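RNA-dependent RNA Polymerase (Bombyx mori cytoplasmic polyhedrosis virus, PDB 6TZ0) catalyses RNA-templated RNA synthesis for viral transcription and genome replication, making plus strands fully conservatively and later the complementary minus strands. Local coordinates at residues 289-294 with 692-697; 682-687 with 698-703; 77-80 with 84-87. All coordinates share one frame; numbering follows the deposited sequence.

Contact 1. Residues 289-294 with 692-697; sequences PHFVSS and DTHDHA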
loop_
_atom_site.group_PDB
_atom_site.type_symbol
_atom_site.label_atom_id
_atom_site.label_comp_id
_atom_site.label_asym_id
_atom_site.label_seq_id
_atom_site.Cartn_x
_atom_site.Cartn_y
_atom_site.Cartn_z
ATOM N N PRO A 289 38.661 1.837 -2.740
ATOM C CA PRO A 289 39.373 0.563 -2.896
ATOM C C PRO A 289 39.341 0.073 -4.335
ATOM O O PRO A 289 38.627 0.599 -5.189
ATOM C CB PRO A 289 38.610 -0.384 -1.971
ATOM C CG PRO A 289 37.948 0.495 -0.993
ATOM C CD PRO A 289 37.581 1.724 -1.742
ATOM N N HIS A 290 40.126 -0.972 -4.595
ATOM C CA HIS A 290 40.397 -1.372 -5.972
ATOM C C HIS A 290 39.212 -2.066 -6.626
ATOM O O HIS A 290 39.093 -2.046 -7.854
ATOM C CB HIS A 290 41.627 -2.278 -6.024
ATOM C CG HIS A 290 41.441 -3.590 -5.333
ATOM N ND1 HIS A 290 40.935 -4.700 -5.971
ATOM C CD2 HIS A 290 41.684 -3.968 -4.057
ATOM C CE1 HIS A 290 40.877 -5.707 -5.118
ATOM N NE2 HIS A 290 41.326 -5.289 -3.949
ATOM N N PHE A 291 38.336 -2.683 -5.840
ATOM C CA PHE A 291 37.131 -3.285 -6.392
ATOM C C PHE A 291 36.063 -2.251 -6.723
ATOM O O PHE A 291 35.103 -2.571 -7.429
ATOM C CB PHE A 291 36.585 -4.352 -5.435
ATOM C CG PHE A 291 36.434 -3.892 -4.009
ATOM C CD1 PHE A 291 35.281 -3.256 -3.579
ATOM C CD2 PHE A 291 37.446 -4.115 -3.090
ATOM C CE1 PHE A 291 35.151 -2.838 -2.267
ATOM C CE2 PHE A 291 37.316 -3.710 -1.781
ATOM C CZ PHE A 291 36.169 -3.069 -1.369
ATOM N N VAL A 292 36.213 -1.026 -6.228
ATOM C CA VAL A 292 35.346 0.070 -6.635
ATOM C C VAL A 292 35.882 0.729 -7.898
ATOM O O VAL A 292 35.121 1.070 -8.810
ATOM C CB VAL A 292 35.211 1.068 -5.473
ATOM C CG1 VAL A 292 34.452 2.295 -5.889
ATOM C CG2 VAL A 292 34.525 0.402 -4.307
ATOM N N SER A 293 37.204 0.873 -7.997
ATOM C CA SER A 293 37.831 1.479 -9.165
ATOM C C SER A 293 37.777 0.599 -10.407
ATOM O O SER A 293 38.108 1.079 -11.494
ATOM C CB SER A 293 39.284 1.830 -8.849
ATOM O OG SER A 293 39.355 2.841 -7.864
ATOM N N SER A 294 37.387 -0.668 -10.279
ATOM C CA SER A 294 37.194 -1.507 -11.452
ATOM C C SER A 294 35.859 -1.237 -12.131
ATOM O O SER A 294 35.720 -1.479 -13.334
ATOM C CB SER A 294 37.303 -2.978 -11.062
ATOM O OG SER A 294 36.262 -3.337 -10.176
ATOM N N ASP A 692 38.518 -8.444 4.563
ATOM C CA ASP A 692 37.403 -9.040 5.283
ATOM C C ASP A 692 36.078 -8.410 4.886
ATOM O O ASP A 692 35.079 -9.121 4.718
ATOM C CB ASP A 692 37.616 -8.892 6.784
ATOM C CG ASP A 692 38.822 -9.654 7.276
ATOM O OD1 ASP A 692 39.184 -10.669 6.650
ATOM O OD2 ASP A 692 39.411 -9.233 8.292
ATOM N N THR A 693 36.058 -7.083 4.725
ATOM C CA THR A 693 34.836 -6.400 4.318
ATOM C C THR A 693 34.436 -6.770 2.899
ATOM O O THR A 693 33.246 -6.969 2.623
ATOM C CB THR A 693 34.997 -4.888 4.461
ATOM O OG1 THR A 693 36.164 -4.455 3.759
ATOM C CG2 THR A 693 35.092 -4.482 5.912
ATOM N N HIS A 694 35.413 -6.915 1.998
ATOM C CA HIS A 694 35.090 -7.337 0.641
ATOM C C HIS A 694 34.589 -8.776 0.609
ATOM O O HIS A 694 33.633 -9.079 -0.112
ATOM C CB HIS A 694 36.303 -7.153 -0.267
ATOM C CG HIS A 694 36.058 -7.541 -1.692
ATOM N ND1 HIS A 694 35.235 -6.819 -2.529
ATOM C CD2 HIS A 694 36.548 -8.560 -2.435
ATOM C CE1 HIS A 694 35.216 -7.386 -3.722
ATOM N NE2 HIS A 694 36.007 -8.443 -3.692
ATOM N N ASP A 695 35.189 -9.661 1.415
ATOM C CA ASP A 695 34.742 -11.053 1.479
ATOM C C ASP A 695 33.313 -11.154 2.004
ATOM O O ASP A 695 32.479 -11.869 1.430
ATOM C CB ASP A 695 35.699 -11.853 2.363
ATOM C CG ASP A 695 35.504 -13.360 2.249
ATOM O OD1 ASP A 695 34.670 -13.827 1.446
ATOM O OD2 ASP A 695 36.190 -14.093 2.988
ATOM N N HIS A 696 32.997 -10.392 3.048
ATOM C CA HIS A 696 31.681 -10.491 3.662
ATOM C C HIS A 696 30.608 -9.859 2.779
ATOM O O HIS A 696 29.487 -10.382 2.681
ATOM C CB HIS A 696 31.743 -9.851 5.048
ATOM C CG HIS A 696 30.583 -10.177 5.930
ATOM N ND1 HIS A 696 30.444 -9.636 7.187
ATOM C CD2 HIS A 696 29.503 -10.966 5.741
ATOM C CE1 HIS A 696 29.338 -10.090 7.741
ATOM N NE2 HIS A 696 28.745 -10.897 6.882
ATOM N N ALA A 697 30.950 -8.774 2.074
ATOM C CA ALA A 697 29.986 -8.148 1.173
ATOM C C ALA A 697 29.724 -9.009 -0.058
ATOM O O ALA A 697 28.577 -9.110 -0.514
ATOM C CB ALA A 697 30.481 -6.762 0.769
#
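Phe291 and His694 lay their rings against each other as an offset stack, with centroids 4.3 Å apart and planes inclined by 28°. The two side chains run alongside one another in opposite directions, each ring reaching back along the stem of the other: His694 CE1 comes to 3.7 Å from Phe291 CB, while His694 CB lies 3.9 Å from Phe291 CE2. The imidazole is therefore displaced over the phenyl ring, and ND1 sits above its centre, 3.5 Å from Phe291 CG. The other face of the phenyl ring is met by Pro289, whose CB packs over it nearer the rim, and the ring is thus held between proline and imidazole.

The torsions explain the meeting. His694 extends straight out from its helix with CG anti to the backbone N (chi1 -179°), and Phe291 holds CG between its own N and carbonyl carbon (chi1 50°), which places its ring beside the imidazole. The turn carrying Phe291 is closed by Ser294 OG, which donates to Phe291 O at 3.1 Å from above the carbonyl plane. His290 brings a second imidazole toward the pair, its NE2 being 6.2 Å from His694 NE2, so a positive charge on both would probably be disfavoured.

Phe291 also rests on Leu715 of strand 711-716, and Ala697, one turn beyond His694, touches the same leucine. Lying at the surface and away from the metal and nucleotide sites, this aromatic stack joins the short helix 290-293 of the N-terminal region to helix 690-705, the helix that follows the metal-binding hairpin in the palm fold of RNA polymerases.

Contact 2. Residues 682-687 with 698-703; sequences IMEIFQ and VSNASI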
loop_
_atom_site.group_PDB
_atom_site.type_symbol
_atom_site.label_atom_id
_atom_site.label_comp_id
_atom_site.label_asym_id
_atom_site.label_seq_id
_atom_site.Cartn_x
_atom_site.Cartn_y
_atom_site.Cartn_z
ATOM N N ILE A 682 18.083 -2.148 1.469
ATOM C CA ILE A 682 19.023 -2.707 2.428
ATOM C C ILE A 682 20.167 -1.713 2.560
ATOM O O ILE A 682 20.596 -1.119 1.567
ATOM C CB ILE A 682 19.547 -4.094 1.991
ATOM C CG1 ILE A 682 18.413 -5.041 1.619
ATOM C CG2 ILE A 682 20.369 -4.751 3.084
ATOM C CD1 ILE A 682 18.183 -5.167 0.125
ATOM N N MET A 683 20.644 -1.510 3.785
ATOM C CA MET A 683 21.793 -0.645 4.043
ATOM C C MET A 683 22.771 -1.387 4.946
ATOM O O MET A 683 22.549 -1.476 6.151
ATOM C CB MET A 683 21.354 0.660 4.681
ATOM C CG MET A 683 22.483 1.617 4.908
ATOM S SD MET A 683 21.967 3.136 5.700
ATOM C CE MET A 683 21.730 2.574 7.373
ATOM N N GLU A 684 23.857 -1.892 4.379
ATOM C CA GLU A 684 24.844 -2.664 5.120
ATOM C C GLU A 684 26.072 -1.818 5.415
ATOM O O GLU A 684 26.571 -1.101 4.546
ATOM C CB GLU A 684 25.253 -3.904 4.331
ATOM C CG GLU A 684 24.135 -4.895 4.155
ATOM C CD GLU A 684 24.529 -6.044 3.267
ATOM O OE1 GLU A 684 25.609 -5.975 2.650
ATOM O OE2 GLU A 684 23.764 -7.023 3.183
ATOM N N ILE A 685 26.562 -1.910 6.646
ATOM C CA ILE A 685 27.769 -1.212 7.074
ATOM C C ILE A 685 28.739 -2.244 7.632
ATOM O O ILE A 685 28.429 -2.928 8.614
ATOM C CB ILE A 685 27.462 -0.126 8.113
ATOM C CG1 ILE A 685 26.552 0.943 7.515
ATOM C CG2 ILE A 685 28.729 0.535 8.565
ATOM C CD1 ILE A 685 25.964 1.870 8.527
ATOM N N PHE A 686 29.907 -2.354 7.009
ATOM C CA PHE A 686 30.961 -3.271 7.421
ATOM C C PHE A 686 32.140 -2.465 7.943
ATOM O O PHE A 686 32.423 -1.381 7.434
ATOM C CB PHE A 686 31.423 -4.130 6.244
ATOM C CG PHE A 686 30.336 -4.936 5.616
ATOM C CD1 PHE A 686 29.924 -6.131 6.176
ATOM C CD2 PHE A 686 29.726 -4.499 4.457
ATOM C CE1 PHE A 686 28.920 -6.870 5.592
ATOM C CE2 PHE A 686 28.727 -5.237 3.867
ATOM C CZ PHE A 686 28.328 -6.425 4.437
ATOM N N GLN A 687 32.842 -2.987 8.943
ATOM C CA GLN A 687 34.026 -2.309 9.462
ATOM C C GLN A 687 35.146 -3.307 9.697
ATOM O O GLN A 687 34.947 -4.320 10.371
ATOM C CB GLN A 687 33.720 -1.556 10.760
ATOM C CG GLN A 687 34.863 -0.683 11.240
ATOM C CD GLN A 687 34.515 0.147 12.453
ATOM O OE1 GLN A 687 33.455 -0.018 13.047
ATOM N NE2 GLN A 687 35.394 1.073 12.806
ATOM N N VAL A 698 30.763 -9.658 -0.592
ATOM C CA VAL A 698 30.577 -10.568 -1.716
ATOM C C VAL A 698 29.760 -11.787 -1.298
ATOM O O VAL A 698 28.919 -12.276 -2.066
ATOM C CB VAL A 698 31.950 -10.938 -2.312
ATOM C CG1 VAL A 698 31.870 -12.108 -3.266
ATOM C CG2 VAL A 698 32.495 -9.757 -3.071
ATOM N N SER A 699 29.931 -12.253 -0.056
ATOM C CA SER A 699 29.142 -13.392 0.407
ATOM C C SER A 699 27.670 -13.026 0.588
ATOM O O SER A 699 26.787 -13.835 0.282
ATOM C CB SER A 699 29.721 -13.938 1.707
ATOM O OG SER A 699 29.568 -13.000 2.751
ATOM N N ASN A 700 27.388 -11.807 1.065
ATOM C CA ASN A 700 25.999 -11.353 1.151
ATOM C C ASN A 700 25.368 -11.190 -0.226
ATOM O O ASN A 700 24.194 -11.535 -0.422
ATOM C CB ASN A 700 25.905 -10.036 1.910
ATOM C CG ASN A 700 26.053 -10.210 3.390
ATOM O OD1 ASN A 700 25.589 -11.194 3.959
ATOM N ND2 ASN A 700 26.662 -9.233 4.037
ATOM N N ALA A 701 26.132 -10.680 -1.193
ATOM C CA ALA A 701 25.614 -10.550 -2.551
ATOM C C ALA A 701 25.330 -11.911 -3.173
ATOM O O ALA A 701 24.296 -12.099 -3.827
ATOM C CB ALA A 701 26.602 -9.768 -3.412
ATOM N N SER A 702 26.217 -12.881 -2.949
ATOM C CA SER A 702 26.001 -14.210 -3.504
ATOM C C SER A 702 24.835 -14.919 -2.834
ATOM O O SER A 702 24.119 -15.679 -3.491
ATOM C CB SER A 702 27.266 -15.049 -3.374
ATOM O OG SER A 702 27.537 -15.331 -2.016
ATOM N N ILE A 703 24.602 -14.663 -1.548
ATOM C CA ILE A 703 23.478 -15.321 -0.902
ATOM C C ILE A 703 22.159 -14.639 -1.254
ATOM O O ILE A 703 21.102 -15.270 -1.157
ATOM C CB ILE A 703 23.731 -15.404 0.614
ATOM C CG1 ILE A 703 22.947 -16.551 1.220
ATOM C CG2 ILE A 703 23.306 -14.148 1.339
ATOM C CD1 ILE A 703 23.466 -16.919 2.537
#
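In the palm of the polymerase, where helices pack on an antiparallel sheet, Asn700 of helix 690-705 points its amide at Glu684 and Phe686 of strand 682-687. All three side chains are buried. The amide nitrogen does the touching: Asn700 ND2 stands 3.3 Å from Phe686 CZ and 3.6 Å from CE1 of the same ring, at the edge and in the ring plane. The two groups approach from opposite directions with ring and amide planes only 26° apart, a nearly coplanar meeting rather than an amide laid over a face.

Glu684 comes at the same nitrogen differently. Its carboxylate is turned 59° from the amide plane, and ND2 of Asn700 is 3.7 Å from both OE1 and OE2 of Glu684, too far for a hydrogen bond but consistent with a weak electrostatic attraction. Behind the nitrogen, Asn700 CB packs 3.9 Å from Glu684 OE2. The glutamate reaches across because its chain is extended beyond CG (chi2 175°).

Strand 682-687 is the second arm of the hairpin whose turn holds the magnesium-binding Asp680 and Asp681, the motif C of viral RNA polymerases. Its residues alternate: Glu684 and Phe686 face helix 690-705, while Met683 and Ile685 turn to the other side of the sheet and pack on helix 530-535. The side chain of Glu684 lies about 9 Å from that of Val548, a magnesium-site residue on the neighbouring strand.

The stronger polar partner of Asn700 belongs to a second helix, 644-665, where Asn659 ND2 hydrogen-bonds to Asn700 OD1, tying down the oxygen while the nitrogen faces the strand. Near it in helix 690-705, Ser699 O takes Ser702 OG at 2.8 Å together with Ile703 N, both from one face of its carbonyl plane.

Contact 3. Residues 77-80 with 84-87; sequences NPKE and SDYP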
loop_
_atom_site.group_PDB
_atom_site.type_symbol
_atom_site.label_atom_id
_atom_site.label_comp_id
_atom_site.label_asym_id
_atom_site.label_seq_id
_atom_site.Cartn_x
_atom_site.Cartn_y
_atom_site.Cartn_z
ATOM N N ASN A 77 9.674 20.113 -36.471
ATOM C CA ASN A 77 9.056 19.405 -37.590
ATOM C C ASN A 77 8.805 17.970 -37.146
ATOM O O ASN A 77 9.634 17.083 -37.401
ATOM C CB ASN A 77 9.946 19.442 -38.828
ATOM C CG ASN A 77 10.148 20.838 -39.351
ATOM O OD1 ASN A 77 9.207 21.626 -39.428
ATOM N ND2 ASN A 77 11.385 21.164 -39.697
ATOM N N PRO A 78 7.683 17.704 -36.482
ATOM C CA PRO A 78 7.440 16.359 -35.958
ATOM C C PRO A 78 7.085 15.384 -37.066
ATOM O O PRO A 78 6.549 15.762 -38.109
ATOM C CB PRO A 78 6.254 16.561 -35.008
ATOM C CG PRO A 78 6.208 18.016 -34.747
ATOM C CD PRO A 78 6.668 18.652 -36.008
ATOM N N LYS A 79 7.384 14.112 -36.824
ATOM C CA LYS A 79 7.039 13.081 -37.783
ATOM C C LYS A 79 5.535 12.826 -37.763
ATOM O O LYS A 79 4.807 13.276 -36.875
ATOM C CB LYS A 79 7.767 11.776 -37.478
ATOM C CG LYS A 79 7.225 11.077 -36.251
ATOM C CD LYS A 79 7.863 9.730 -36.040
ATOM C CE LYS A 79 7.208 9.017 -34.876
ATOM N NZ LYS A 79 7.782 7.669 -34.644
ATOM N N GLU A 80 5.070 12.083 -38.753
ATOM C CA GLU A 80 3.673 11.698 -38.747
ATOM C C GLU A 80 3.502 10.457 -37.880
ATOM O O GLU A 80 4.465 9.745 -37.582
ATOM C CB GLU A 80 3.186 11.451 -40.173
ATOM C CG GLU A 80 3.399 12.655 -41.072
ATOM C CD GLU A 80 2.571 13.857 -40.668
ATOM O OE1 GLU A 80 1.406 13.673 -40.277
ATOM O OE2 GLU A 80 3.094 14.988 -40.721
ATOM N N SER A 84 2.936 1.432 -36.018
ATOM C CA SER A 84 3.794 0.359 -35.538
ATOM C C SER A 84 4.624 0.769 -34.331
ATOM O O SER A 84 5.451 -0.022 -33.874
ATOM C CB SER A 84 4.720 -0.129 -36.654
ATOM O OG SER A 84 5.673 0.857 -36.993
ATOM N N ASP A 85 4.437 1.986 -33.813
ATOM C CA ASP A 85 5.037 2.341 -32.534
ATOM C C ASP A 85 4.317 1.680 -31.373
ATOM O O ASP A 85 4.911 1.511 -30.304
ATOM C CB ASP A 85 5.028 3.854 -32.321
ATOM C CG ASP A 85 5.949 4.587 -33.265
ATOM O OD1 ASP A 85 6.933 3.987 -33.739
ATOM O OD2 ASP A 85 5.693 5.778 -33.520
ATOM N N TYR A 86 3.057 1.306 -31.555
ATOM C CA TYR A 86 2.274 0.623 -30.530
ATOM C C TYR A 86 1.673 -0.644 -31.125
ATOM O O TYR A 86 0.472 -0.698 -31.410
ATOM C CB TYR A 86 1.190 1.550 -29.985
ATOM C CG TYR A 86 1.753 2.803 -29.355
ATOM C CD1 TYR A 86 2.259 2.788 -28.065
ATOM C CD2 TYR A 86 1.796 3.996 -30.062
ATOM C CE1 TYR A 86 2.784 3.926 -27.495
ATOM C CE2 TYR A 86 2.317 5.139 -29.500
ATOM C CZ TYR A 86 2.809 5.099 -28.217
ATOM O OH TYR A 86 3.326 6.238 -27.647
ATOM N N PRO A 87 2.480 -1.683 -31.332
ATOM C CA PRO A 87 1.991 -2.877 -32.021
ATOM C C PRO A 87 1.115 -3.730 -31.112
ATOM O O PRO A 87 1.010 -3.508 -29.908
ATOM C CB PRO A 87 3.276 -3.617 -32.386
ATOM C CG PRO A 87 4.214 -3.236 -31.328
ATOM C CD PRO A 87 3.897 -1.826 -30.956
#
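Lys79 and Asp85 approach from opposite directions and close a salt bridge between two loop segments, with Lys79 NZ donating a hydrogen bond to Asp85 OD2 at 3.0 Å. The ammonium lies on the syn side of that oxygen and 16° out of the carboxylate plane. The grip is one-sided: OD1 of Asp85 is 3.9 Å from Lys79 NZ, so one oxygen carries the bond. Lys79 CE follows at 3.8 Å from Asp85 OD2.

The firm part of the contact is the aspartate end. Asp85 is buried, and both its side chain and that of Lys79 touch Val105. Just beyond it Tyr86 is buried too, its OH hydrogen-bonded to Tyr103 O and Val105 N. The lysine end is looser and exposed to solvent. From there its chain, extended from CG outward (chi3 -175°, chi4 179°), reaches in to bring NZ to the carboxylate. Next to it, exposed Glu80 turns to a different partner, forming a salt bridge with Arg108, which also pairs through its backbone with Lys79.

With neither helix nor strand in either segment, side chains do the bridging. A lysine and an aspartate six residues apart thus span a bend of the long loop between helices 73-76 and 121-134, a local salt bridge across an irregular loop in the N-terminal region of the polymerase.

Overall arrangement
Contacts 1 and 2 share helix 690-705 and lie side by side, their centres 11 Å apart. Contact 2 is the buried one, turning the helix toward strand 682-687 with an amide among a carboxylate and a ring edge; contact 1 is at the surface, where the preceding turns meet the N-terminal region through stacked rings. Phe686 connects them, since Thr693, His696 and Ala697 all pack against it. Contact 3 is separate, about 35 Å from contact 1 and 33 Å from contact 2 by nearest atoms. It joins loop to loop, only partly buried, and is the one of the three closed by a salt bridge.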